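Local coordinates for protein carbohydrate oxidase (Microdochium nivale, PDB 3RJA) that oxidises the C1 hydroxyl of mono-, oligo- and polysaccharides to lactones with FAD, passing the electrons to molecular oxygen to form hydrogen peroxide, at residues R24-R32 with I311-Y320; E4-D15 with T38-H48. All blocks are in the same frame, centred on the assembly; numbering follows the deposited sequence.

Contact 1: residues R24-R32 with I311-Y320. With FAD (flavin-adenine dinucleotide), chain B; SO4 (sulfate ion), chain J.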
loop_
_atom_site.group_PDB
_atom_site.type_symbol
_atom_site.label_atom_id
_atom_site.label_comp_id
_atom_site.label_asym_id
_atom_site.label_seq_id
_atom_site.Cartn_x
_atom_site.Cartn_y
_atom_site.Cartn_z
ATOM N N ARG A 24 13.142 3.719 -18.884
ATOM C CA ARG A 24 13.008 3.672 -17.441
ATOM C C ARG A 24 11.559 3.986 -16.989
ATOM O O ARG A 24 10.981 3.245 -16.206
ATOM C CB ARG A 24 13.976 4.661 -16.778
ATOM C CG ARG A 24 13.712 4.856 -15.275
ATOM C CD ARG A 24 14.705 5.828 -14.604
ATOM N NE ARG A 24 14.080 6.436 -13.433
ATOM C CZ ARG A 24 14.720 7.156 -12.507
ATOM N NH1 ARG A 24 16.036 7.338 -12.605
ATOM N NH2 ARG A 24 14.043 7.690 -11.478
ATOM N N ASP A 25 11.004 5.090 -17.474
ATOM C CA ASP A 25 9.710 5.575 -17.002
ATOM C C ASP A 25 8.513 4.673 -17.418
ATOM O O ASP A 25 7.500 4.601 -16.707
ATOM C CB ASP A 25 9.463 7.003 -17.496
ATOM C CG ASP A 25 10.327 8.074 -16.778
ATOM O OD1 ASP A 25 10.911 7.828 -15.706
ATOM O OD2 ASP A 25 10.411 9.210 -17.309
ATOM N N VAL A 26 8.647 3.998 -18.574
ATOM C CA VAL A 26 7.550 3.256 -19.166
ATOM C C VAL A 26 7.517 1.801 -18.634
ATOM O O VAL A 26 6.569 1.043 -18.910
ATOM C CB VAL A 26 7.631 3.235 -20.731
ATOM C CG1 VAL A 26 8.584 2.121 -21.221
ATOM C CG2 VAL A 26 6.242 2.996 -21.329
ATOM N N GLU A 27 8.556 1.426 -17.894
ATOM C CA GLU A 27 8.659 0.060 -17.399
ATOM C C GLU A 27 7.821 -0.096 -16.114
ATOM O O GLU A 27 8.067 0.618 -15.133
ATOM C CB GLU A 27 10.137 -0.289 -17.118
ATOM C CG GLU A 27 10.376 -1.747 -16.661
ATOM C CD GLU A 27 11.856 -2.042 -16.379
ATOM O OE1 GLU A 27 12.532 -1.213 -15.722
ATOM O OE2 GLU A 27 12.333 -3.110 -16.828
ATOM N N PRO A 28 6.838 -1.008 -16.110
ATOM C CA PRO A 28 6.011 -1.252 -14.881
ATOM C C PRO A 28 6.812 -1.989 -13.828
ATOM O O PRO A 28 7.753 -2.729 -14.191
ATOM C CB PRO A 28 4.934 -2.207 -15.369
ATOM C CG PRO A 28 5.629 -2.995 -16.551
ATOM C CD PRO A 28 6.539 -1.969 -17.199
ATOM N N PHE A 29 6.431 -1.864 -12.551
ATOM C CA PHE A 29 7.003 -2.749 -11.535
ATOM C C PHE A 29 6.598 -4.217 -11.828
ATOM O O PHE A 29 7.409 -5.134 -11.688
ATOM C CB PHE A 29 6.581 -2.331 -10.099
ATOM C CG PHE A 29 6.920 -3.369 -9.039
ATOM C CD1 PHE A 29 8.261 -3.599 -8.660
ATOM C CD2 PHE A 29 5.917 -4.120 -8.436
ATOM C CE1 PHE A 29 8.571 -4.568 -7.689
ATOM C CE2 PHE A 29 6.220 -5.119 -7.451
ATOM C CZ PHE A 29 7.520 -5.333 -7.077
ATOM N N ASN A 30 5.326 -4.419 -12.180
ATOM C CA ASN A 30 4.783 -5.725 -12.556
ATOM C C ASN A 30 4.859 -5.882 -14.080
ATOM O O ASN A 30 3.984 -5.378 -14.828
ATOM C CB ASN A 30 3.324 -5.901 -12.082
ATOM C CG ASN A 30 2.883 -7.362 -12.125
ATOM O OD1 ASN A 30 3.596 -8.192 -12.687
ATOM N ND2 ASN A 30 1.740 -7.685 -11.522
ATOM N N ILE A 31 5.908 -6.558 -14.545
ATOM C CA ILE A 31 6.124 -6.706 -15.993
ATOM C C ILE A 31 5.138 -7.661 -16.658
ATOM O O ILE A 31 5.094 -7.759 -17.885
ATOM C CB ILE A 31 7.558 -7.102 -16.331
ATOM C CG1 ILE A 31 7.900 -8.474 -15.707
ATOM C CG2 ILE A 31 8.497 -5.959 -15.959
ATOM C CD1 ILE A 31 9.107 -9.147 -16.338
ATOM N N ARG A 32 4.326 -8.342 -15.845
ATOM C CA ARG A 32 3.193 -9.061 -16.368
ATOM C C ARG A 32 2.239 -8.083 -17.037
ATOM O O ARG A 32 1.402 -8.481 -17.857
ATOM C CB ARG A 32 2.442 -9.769 -15.229
ATOM C CG ARG A 32 1.370 -10.751 -15.707
ATOM C CD ARG A 32 0.733 -11.518 -14.560
ATOM N NE ARG A 32 -0.143 -10.712 -13.704
ATOM C CZ ARG A 32 -1.383 -10.336 -14.018
ATOM N NH1 ARG A 32 -2.108 -9.630 -13.151
ATOM N NH2 ARG A 32 -1.902 -10.644 -15.196
ATOM N N ILE A 311 15.982 6.631 -5.333
ATOM C CA ILE A 311 15.498 7.712 -6.208
ATOM C C ILE A 311 15.293 7.197 -7.650
ATOM O O ILE A 311 15.064 7.973 -8.573
ATOM C CB ILE A 311 16.459 8.928 -6.192
ATOM C CG1 ILE A 311 17.875 8.514 -6.628
ATOM C CG2 ILE A 311 16.478 9.590 -4.779
ATOM C CD1 ILE A 311 18.807 9.731 -6.974
ATOM N N THR A 312 15.394 5.877 -7.800
ATOM C CA THR A 312 15.162 5.116 -9.027
ATOM C C THR A 312 14.208 3.956 -8.673
ATOM O O THR A 312 14.017 3.673 -7.494
ATOM C CB THR A 312 16.471 4.445 -9.520
ATOM O OG1 THR A 312 17.086 3.780 -8.414
ATOM C CG2 THR A 312 17.429 5.466 -10.084
ATOM N N PRO A 313 13.620 3.278 -9.687
ATOM C CA PRO A 313 12.734 2.120 -9.437
ATOM C C PRO A 313 13.489 0.959 -8.780
ATOM O O PRO A 313 14.679 0.850 -8.987
ATOM C CB PRO A 313 12.310 1.688 -10.853
ATOM C CG PRO A 313 12.547 2.880 -11.742
ATOM C CD PRO A 313 13.744 3.582 -11.132
ATOM N N GLN A 314 12.811 0.080 -8.034
ATOM C CA GLN A 314 13.462 -1.168 -7.642
ATOM C C GLN A 314 13.350 -2.186 -8.777
ATOM O O GLN A 314 12.652 -1.921 -9.774
ATOM C CB GLN A 314 13.012 -1.712 -6.272
ATOM C CG GLN A 314 11.551 -1.620 -5.896
ATOM C CD GLN A 314 11.291 -2.208 -4.499
ATOM O OE1 GLN A 314 11.166 -1.480 -3.479
ATOM N NE2 GLN A 314 11.225 -3.527 -4.447
ATOM N N PRO A 315 14.079 -3.320 -8.672
ATOM C CA PRO A 315 13.981 -4.331 -9.731
ATOM C C PRO A 315 12.538 -4.758 -9.940
ATOM O O PRO A 315 11.754 -4.806 -8.984
ATOM C CB PRO A 315 14.835 -5.502 -9.199
ATOM C CG PRO A 315 15.869 -4.811 -8.247
ATOM C CD PRO A 315 15.105 -3.643 -7.653
ATOM N N VAL A 316 12.195 -5.094 -11.178
ATOM C CA VAL A 316 10.821 -5.431 -11.528
ATOM C C VAL A 316 10.573 -6.862 -11.150
ATOM O O VAL A 316 11.523 -7.628 -10.932
ATOM C CB VAL A 316 10.543 -5.243 -13.046
ATOM C CG1 VAL A 316 10.713 -3.756 -13.453
ATOM C CG2 VAL A 316 11.459 -6.161 -13.897
ATOM N N GLU A 317 9.289 -7.216 -11.065
ATOM C CA GLU A 317 8.880 -8.571 -10.749
ATOM C C GLU A 317 7.742 -8.959 -11.672
ATOM O O GLU A 317 7.169 -8.109 -12.372
ATOM C CB GLU A 317 8.445 -8.688 -9.268
ATOM C CG GLU A 317 9.550 -8.272 -8.281
ATOM C CD GLU A 317 9.158 -8.432 -6.795
ATOM O OE1 GLU A 317 8.160 -9.104 -6.454
ATOM O OE2 GLU A 317 9.850 -7.844 -5.963
ATOM N N ASN A 318 7.395 -10.241 -11.643
ATOM C CA ASN A 318 6.438 -10.799 -12.588
ATOM C C ASN A 318 5.425 -11.667 -11.822
ATOM O O ASN A 318 5.741 -12.800 -11.424
ATOM C CB ASN A 318 7.209 -11.626 -13.635
ATOM C CG ASN A 318 6.305 -12.270 -14.658
ATOM O OD1 ASN A 318 5.232 -11.757 -14.977
ATOM N ND2 ASN A 318 6.731 -13.423 -15.176
ATOM N N PHE A 319 4.214 -11.155 -11.600
ATOM C CA PHE A 319 3.424 -11.751 -10.530
ATOM C C PHE A 319 1.938 -11.443 -10.570
ATOM O O PHE A 319 1.460 -10.616 -11.367
ATOM C CB PHE A 319 3.997 -11.280 -9.162
ATOM C CG PHE A 319 3.736 -9.796 -8.870
ATOM C CD1 PHE A 319 4.604 -8.812 -9.339
ATOM C CD2 PHE A 319 2.623 -9.406 -8.130
ATOM C CE1 PHE A 319 4.356 -7.455 -9.067
ATOM C CE2 PHE A 319 2.368 -8.049 -7.848
ATOM C CZ PHE A 319 3.217 -7.085 -8.309
ATOM N N TYR A 320 1.219 -12.131 -9.687
ATOM C CA TYR A 320 -0.165 -11.868 -9.416
ATOM C C TYR A 320 -0.315 -11.804 -7.898
ATOM O O TYR A 320 0.423 -12.481 -7.158
ATOM C CB TYR A 320 -1.053 -12.978 -9.972
ATOM C CG TYR A 320 -2.532 -12.725 -9.745
ATOM C CD1 TYR A 320 -3.143 -11.534 -10.180
ATOM C CD2 TYR A 320 -3.322 -13.669 -9.115
ATOM C CE1 TYR A 320 -4.495 -11.301 -9.991
ATOM C CE2 TYR A 320 -4.673 -13.453 -8.918
ATOM C CZ TYR A 320 -5.257 -12.269 -9.352
ATOM O OH TYR A 320 -6.606 -12.070 -9.130
HETATM P PA FAD B . 1.747 3.983 -8.555
HETATM O O1A FAD B . 2.635 5.069 -9.101
HETATM O O2A FAD B . 1.648 2.750 -9.416
HETATM O O5B FAD B . 0.274 4.580 -8.335
HETATM C C5B FAD B . -0.683 3.837 -7.587
HETATM C C4B FAD B . -2.058 4.507 -7.748
HETATM O O4B FAD B . -2.026 5.814 -7.171
HETATM C C3B FAD B . -2.466 4.690 -9.208
HETATM O O3B FAD B . -3.893 4.686 -9.289
HETATM C C2B FAD B . -1.971 6.105 -9.486
HETATM O O2B FAD B . -2.570 6.776 -10.570
HETATM C C1B FAD B . -2.289 6.775 -8.157
HETATM N N9A FAD B . -1.412 7.923 -7.946
HETATM C C8A FAD B . -0.029 7.984 -8.083
HETATM N N7A FAD B . 0.347 9.257 -7.785
HETATM C C5A FAD B . -0.741 9.968 -7.448
HETATM C C6A FAD B . -0.904 11.304 -7.068
HETATM N N6A FAD B . 0.160 12.130 -6.963
HETATM N N1A FAD B . -2.183 11.740 -6.767
HETATM C C2A FAD B . -3.275 10.887 -6.886
HETATM N N3A FAD B . -3.124 9.578 -7.300
HETATM C C4A FAD B . -1.861 9.137 -7.561
HETATM N N1 FAD B . 1.701 -1.607 0.761
HETATM C C2 FAD B . 1.525 -1.424 2.137
HETATM O O2 FAD B . 0.494 -0.920 2.599
HETATM N N3 FAD B . 2.588 -1.775 2.965
HETATM C C4 FAD B . 3.836 -2.182 2.533
HETATM O O4 FAD B . 4.774 -2.367 3.342
HETATM C C4X FAD B . 3.958 -2.415 1.060
HETATM N N5 FAD B . 5.105 -2.824 0.547
HETATM C C5X FAD B . 5.285 -2.946 -0.811
HETATM C C6 FAD B . 6.551 -3.296 -1.348
HETATM C C7 FAD B . 6.776 -3.288 -2.712
HETATM C C7M FAD B . 8.151 -3.686 -3.287
HETATM C C8 FAD B . 5.761 -2.801 -3.570
HETATM C C8M FAD B . 5.968 -2.749 -5.070
HETATM C C9 FAD B . 4.499 -2.520 -3.069
HETATM C C9A FAD B . 4.241 -2.561 -1.684
HETATM N N10 FAD B . 3.007 -2.141 -1.130
HETATM C C10 FAD B . 2.806 -2.143 0.242
HETATM C "C1'" FAD B . 1.889 -1.748 -2.049
HETATM C "C2'" FAD B . 1.856 -0.237 -2.234
HETATM O "O2'" FAD B . 1.335 0.368 -1.057
HETATM C "C3'" FAD B . 0.947 0.121 -3.388
HETATM O "O3'" FAD B . 1.326 -0.593 -4.545
HETATM C "C4'" FAD B . 0.993 1.639 -3.630
HETATM O "O4'" FAD B . -0.202 2.042 -4.226
HETATM C "C5'" FAD B . 2.200 2.042 -4.481
HETATM O "O5'" FAD B . 2.213 3.432 -4.650
HETATM P P FAD B . 3.032 4.055 -5.907
HETATM O O1P FAD B . 3.009 5.553 -5.853
HETATM O O2P FAD B . 4.447 3.473 -5.931
HETATM O O3P FAD B . 2.183 3.427 -7.109
HETATM S S SO4 J . -2.671 -10.763 -18.882
HETATM O O1 SO4 J . -1.339 -11.049 -18.346
HETATM O O2 SO4 J . -2.718 -9.355 -19.311
HETATM O O3 SO4 J . -2.914 -11.659 -20.027
HETATM O O4 SO4 J . -3.703 -10.974 -17.858
HETATM O O HOH W 1 17.423 8.959 -10.658
#

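Contact 2: residues E4-D15 with T38-H48. With ABL ((2R,3R,4R,5R)-4,5-dihydroxy-2-(hydroxymethyl)-6-oxopiperidin-3-yl beta-D-glucopyranoside), chain H.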
loop_
_atom_site.group_PDB
_atom_site.type_symbol
_atom_site.label_atom_id
_atom_site.label_comp_id
_atom_site.label_asym_id
_atom_site.label_seq_id
_atom_site.Cartn_x
_atom_site.Cartn_y
_atom_site.Cartn_z
ATOM N N GLU A 4 2.096 15.591 -27.772
ATOM C CA GLU A 4 3.491 16.033 -27.608
ATOM C C GLU A 4 3.571 17.569 -27.803
ATOM O O GLU A 4 4.136 18.291 -26.988
ATOM C CB GLU A 4 4.418 15.339 -28.610
ATOM C CG GLU A 4 4.626 13.813 -28.408
ATOM C CD GLU A 4 3.455 12.964 -28.900
ATOM O OE1 GLU A 4 2.594 13.491 -29.637
ATOM O OE2 GLU A 4 3.410 11.762 -28.557
ATOM N N ALA A 5 2.986 18.054 -28.890
ATOM C CA ALA A 5 2.992 19.491 -29.209
ATOM C C ALA A 5 2.370 20.275 -28.066
ATOM O O ALA A 5 2.917 21.282 -27.635
ATOM C CB ALA A 5 2.214 19.744 -30.496
ATOM N N CYS A 6 1.244 19.776 -27.553
ATOM C CA CYS A 6 0.534 20.454 -26.454
ATOM C C CYS A 6 1.396 20.563 -25.206
ATOM O O CYS A 6 1.437 21.609 -24.575
ATOM C CB CYS A 6 -0.771 19.730 -26.092
ATOM S SG CYS A 6 -1.756 20.625 -24.863
ATOM N N LEU A 7 2.054 19.466 -24.838
ATOM C CA LEU A 7 2.877 19.447 -23.649
ATOM C C LEU A 7 4.104 20.359 -23.831
ATOM O O LEU A 7 4.479 21.103 -22.922
ATOM C CB LEU A 7 3.314 18.003 -23.331
ATOM C CG LEU A 7 2.206 17.089 -22.832
ATOM C CD1 LEU A 7 2.639 15.615 -22.860
ATOM C CD2 LEU A 7 1.673 17.513 -21.433
ATOM N N SER A 8 4.720 20.292 -25.008
ATOM C CA SER A 8 5.916 21.088 -25.278
ATOM C C SER A 8 5.616 22.593 -25.303
ATOM O O SER A 8 6.397 23.373 -24.776
ATOM C CB SER A 8 6.581 20.626 -26.561
ATOM O OG SER A 8 7.411 19.523 -26.273
ATOM N N ALA A 9 4.475 22.975 -25.886
ATOM C CA ALA A 9 3.990 24.368 -25.894
ATOM C C ALA A 9 3.843 24.941 -24.502
ATOM O O ALA A 9 4.029 26.140 -24.315
ATOM C CB ALA A 9 2.639 24.471 -26.630
ATOM N N ALA A 10 3.512 24.083 -23.529
ATOM C CA ALA A 10 3.355 24.496 -22.119
ATOM C C ALA A 10 4.621 24.353 -21.290
ATOM O O ALA A 10 4.595 24.549 -20.071
ATOM C CB ALA A 10 2.202 23.712 -21.459
ATOM N N GLY A 11 5.742 24.035 -21.936
ATOM C CA GLY A 11 7.007 23.832 -21.228
ATOM C C GLY A 11 7.110 22.534 -20.408
ATOM O O GLY A 11 7.987 22.412 -19.548
ATOM N N VAL A 12 6.226 21.564 -20.656
ATOM C CA VAL A 12 6.253 20.311 -19.884
ATOM C C VAL A 12 7.227 19.323 -20.522
ATOM O O VAL A 12 7.058 18.978 -21.683
ATOM C CB VAL A 12 4.863 19.661 -19.801
ATOM C CG1 VAL A 12 4.944 18.322 -19.079
ATOM C CG2 VAL A 12 3.900 20.590 -19.110
ATOM N N PRO A 13 8.259 18.873 -19.766
ATOM C CA PRO A 13 9.186 17.871 -20.335
ATOM C C PRO A 13 8.449 16.576 -20.677
ATOM O O PRO A 13 7.511 16.169 -19.976
ATOM C CB PRO A 13 10.215 17.654 -19.227
ATOM C CG PRO A 13 10.068 18.862 -18.309
ATOM C CD PRO A 13 8.638 19.275 -18.399
ATOM N N ILE A 14 8.818 15.988 -21.810
ATOM C CA ILE A 14 8.183 14.775 -22.261
ATOM C C ILE A 14 9.252 13.723 -22.484
ATOM O O ILE A 14 10.374 14.068 -22.768
ATOM C CB ILE A 14 7.309 15.000 -23.515
ATOM C CG1 ILE A 14 8.110 15.610 -24.672
ATOM C CG2 ILE A 14 6.079 15.868 -23.158
ATOM C CD1 ILE A 14 7.393 15.551 -26.026
ATOM N N ASP A 15 8.917 12.444 -22.324
ATOM C CA ASP A 15 9.881 11.400 -22.638
ATOM C C ASP A 15 9.830 11.111 -24.146
ATOM O O ASP A 15 8.786 11.209 -24.773
ATOM C CB ASP A 15 9.625 10.103 -21.841
ATOM C CG ASP A 15 9.995 10.209 -20.371
ATOM O OD1 ASP A 15 10.781 11.093 -19.955
ATOM O OD2 ASP A 15 9.488 9.360 -19.598
ATOM N N THR A 38 -0.067 7.161 -24.338
ATOM C CA THR A 38 0.103 7.936 -25.558
ATOM C C THR A 38 1.332 8.867 -25.475
ATOM O O THR A 38 1.999 9.121 -26.487
ATOM C CB THR A 38 -1.152 8.708 -25.978
ATOM O OG1 THR A 38 -0.889 9.313 -27.239
ATOM C CG2 THR A 38 -1.545 9.780 -24.956
ATOM N N ALA A 39 1.608 9.365 -24.265
ATOM C CA ALA A 39 2.773 10.187 -24.015
ATOM C C ALA A 39 3.097 10.174 -22.535
ATOM O O ALA A 39 2.209 9.955 -21.721
ATOM C CB ALA A 39 2.525 11.656 -24.510
ATOM N N ILE A 40 4.370 10.417 -22.196
ATOM C CA ILE A 40 4.789 10.531 -20.813
ATOM C C ILE A 40 5.311 11.945 -20.523
ATOM O O ILE A 40 6.328 12.356 -21.094
ATOM C CB ILE A 40 5.865 9.506 -20.457
ATOM C CG1 ILE A 40 5.463 8.084 -20.910
ATOM C CG2 ILE A 40 6.149 9.524 -18.929
ATOM C CD1 ILE A 40 6.543 7.008 -20.532
ATOM N N ALA A 41 4.598 12.670 -19.637
ATOM C CA ALA A 41 4.995 13.989 -19.132
ATOM C C ALA A 41 5.820 13.785 -17.858
ATOM O O ALA A 41 5.285 13.341 -16.825
ATOM C CB ALA A 41 3.780 14.842 -18.816
ATOM N N GLN A 42 7.116 14.081 -17.939
ATOM C CA GLN A 42 8.018 13.873 -16.806
ATOM C C GLN A 42 8.099 15.213 -16.055
ATOM O O GLN A 42 8.957 16.065 -16.365
ATOM C CB GLN A 42 9.394 13.431 -17.295
ATOM C CG GLN A 42 10.310 12.887 -16.187
ATOM C CD GLN A 42 11.743 12.699 -16.656
ATOM O OE1 GLN A 42 12.161 11.581 -17.027
ATOM N NE2 GLN A 42 12.502 13.773 -16.641
ATOM N N THR A 43 7.184 15.409 -15.105
ATOM C CA THR A 43 6.959 16.736 -14.533
ATOM C C THR A 43 8.008 17.134 -13.505
ATOM O O THR A 43 8.510 16.285 -12.780
ATOM C CB THR A 43 5.562 16.839 -13.872
ATOM O OG1 THR A 43 5.411 15.822 -12.865
ATOM C CG2 THR A 43 4.449 16.712 -14.928
ATOM N N GLN A 44 8.272 18.432 -13.392
ATOM C CA GLN A 44 9.206 18.958 -12.402
ATOM C C GLN A 44 8.511 19.863 -11.375
ATOM O O GLN A 44 9.010 20.053 -10.265
ATOM C CB GLN A 44 10.355 19.733 -13.104
ATOM C CG GLN A 44 11.304 18.828 -13.898
ATOM C CD GLN A 44 12.207 17.945 -13.000
ATOM O OE1 GLN A 44 12.416 18.247 -11.817
ATOM N NE2 GLN A 44 12.728 16.852 -13.559
ATOM N N THR A 45 7.360 20.416 -11.730
ATOM C CA THR A 45 6.677 21.385 -10.868
ATOM C C THR A 45 5.163 21.133 -10.838
ATOM O O THR A 45 4.628 20.407 -11.697
ATOM C CB THR A 45 6.828 22.810 -11.428
ATOM O OG1 THR A 45 6.128 22.888 -12.685
ATOM C CG2 THR A 45 8.327 23.210 -11.616
ATOM N N THR A 46 4.471 21.784 -9.894
ATOM C CA THR A 46 3.018 21.728 -9.829
ATOM C C THR A 46 2.390 22.240 -11.134
ATOM O O THR A 46 1.440 21.626 -11.669
ATOM C CB THR A 46 2.478 22.485 -8.599
ATOM O OG1 THR A 46 3.061 21.905 -7.419
ATOM C CG2 THR A 46 0.929 22.366 -8.495
ATOM N N ALA A 47 2.960 23.326 -11.666
ATOM C CA ALA A 47 2.499 23.948 -12.887
ATOM C C ALA A 47 2.557 22.977 -14.083
ATOM O O ALA A 47 1.659 22.984 -14.943
ATOM C CB ALA A 47 3.340 25.228 -13.166
ATOM N N HIS A 48 3.604 22.151 -14.146
ATOM C CA HIS A 48 3.694 21.104 -15.162
ATOM C C HIS A 48 2.518 20.128 -15.058
ATOM O O HIS A 48 1.899 19.771 -16.080
ATOM C CB HIS A 48 4.993 20.319 -15.016
ATOM C CG HIS A 48 6.218 21.066 -15.458
ATOM N ND1 HIS A 48 7.491 20.680 -15.082
ATOM C CD2 HIS A 48 6.367 22.168 -16.243
ATOM C CE1 HIS A 48 8.373 21.518 -15.614
ATOM N NE2 HIS A 48 7.718 22.433 -16.313
HETATM C C1A ABL H . 13.498 11.800 -22.131
HETATM O O1A ABL H . 13.018 10.717 -22.540
HETATM C C2A ABL H . 14.840 12.328 -22.642
HETATM O O2A ABL H . 15.605 11.191 -23.035
HETATM C C3A ABL H . 15.608 13.046 -21.520
HETATM O O3A ABL H . 16.794 13.626 -22.093
HETATM C C4A ABL H . 14.762 14.138 -20.928
HETATM O O1 ABL H . 15.476 14.809 -19.872
HETATM C C5A ABL H . 13.582 13.401 -20.239
HETATM N N5 ABL H . 12.862 12.553 -21.207
HETATM C C6A ABL H . 12.561 14.430 -19.702
HETATM O O6A ABL H . 12.477 15.547 -20.568
HETATM C C1 ABL H . 15.842 16.207 -19.965
HETATM C C2 ABL H . 16.542 16.624 -18.657
HETATM O O2 ABL H . 15.673 16.425 -17.537
HETATM C C3 ABL H . 16.963 18.085 -18.721
HETATM O O3 ABL H . 17.773 18.339 -17.588
HETATM C C4 ABL H . 17.712 18.387 -20.057
HETATM O O4 ABL H . 17.903 19.787 -20.200
HETATM C C5 ABL H . 16.921 17.856 -21.258
HETATM O O5 ABL H . 16.720 16.451 -21.041
HETATM C C6 ABL H . 17.556 18.148 -22.624
HETATM O O6 ABL H . 18.872 17.686 -22.786
HETATM O O HOH W 2 1.331 9.926 -28.782
HETATM O O HOH W 3 3.625 24.016 -17.507
HETATM O O HOH W 4 8.536 24.759 -17.918
HETATM O O HOH W 5 6.431 10.330 -24.048
#

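Contact 1: residues R24-R32 with I311-Y320
Two first torsions bring Asn-30 and Phe-319 together: chi1 of -164° swings the Asn-30 amide away from its own N and beside its carbonyl carbon, and chi1 of 70° puts the Phe-319 ring between its N and carbonyl carbon. The amide stacks on one ring face, the planes 6° apart, with ND2 over the centre. Held there, it grips the backbone of the same residue twice, Asn-30 OD1 accepting from Phe-319 N at 3.2 Å and Asn-30 ND2 donating to Phe-319 O at 2.9 Å. Each oxygen takes a second donor from the opposite face of its carbonyl plane: Arg-32 N closes an Asx turn on OD1, and Arg-32 NE reaches Phe-319 O at 2.8 Å, that oxygen lying in the guanidinium plane. With an alanine here, Phe-319 N would probably lose its mate, Phe-319 O would keep Arg-32 alone, and the turn would be free to open. Alongside, Glu-317 N to Phe-29 O (2.9 Å) and Ile-31 N to Glu-317 O (3.0 Å) form a single backbone bridge. The Phe-29 ring touches Phe-319 CE1 through CE2 (3.4 Å) and carries the flavin methyl C8M over one face; its CZ abuts the carboxylate of Glu-317, which is salt-bridged to Arg-391. Phe-29 and Glu-317, brought together this way, line the sugar-binding pocket beside the flavin's dimethylbenzene edge in this FAD-linked oxidase.

Contact 2: residues E4-D15 with T38-H48
Leu-7 is the bump that helix 4-9 lowers onto strand 39-42: its CD1 sits across the shallow hollow above two small side chains, 4.3 Å from both Ala-39 CB and Ala-41 CB. The alanines suit a helix that runs nearly along the strand, their axes 12° apart. Gly-11, with positive phi, then ends the helix in a Schellman motif and turns the chain down to the strand. Val-12 follows as a second wedge, splitting its branches so that CG1 meets Ala-41 CB at 3.7 Å while CG2 rests on His-48 O. Beside it Pro-13 lays CD over one face of the His-48 imidazole, 3.8 Å from the ring centroid, a CH-pi contact. The imidazole is a firm floor, because Gln-44 N donates to His-48 ND1 in the ring plane at 2.9 Å and OG1 of Thr-45, the N-cap residue of helix 46-58, lies over its other face. Backbone bonds from Gln-42 N to Pro-13 O and from Asp-15 N to Ile-40 O, each 2.9 Å, flank the non-hydrogen-bonded pair Ile-14 and Ala-41. Asp-15 turns OD2 against Ile-40 CG2, and its OD1 comes within 2.8 Å of N5 of a bound substrate analogue. The result is a short antiparallel bridge on the edge strand of the small parallel sheet in the FAD-binding domain, with a sugar pocket formed along it.

In the fold
The four segments alternate along the chain, 4-15, 24-32, 38-48 and 311-320, so the two contacts are interleaved although their centres lie 22 Å apart. Helix 20-25 joins them: it follows the loop of contact 2, runs into contact 1, and the chain then returns as strand 39-42. There the contacts touch, Val-26 CB packing on Ile-40 CD1. Contact 2 adds the N-terminal region to the edge of the parallel sheet, whereas contact 1 ties the next loop to strand 318-326 of the eight-stranded antiparallel sheet. The N-terminal segments thus span both sheets, and each contact borders a separate copy of the same bound substrate analogue, the copy at contact 1 lying beside the flavin.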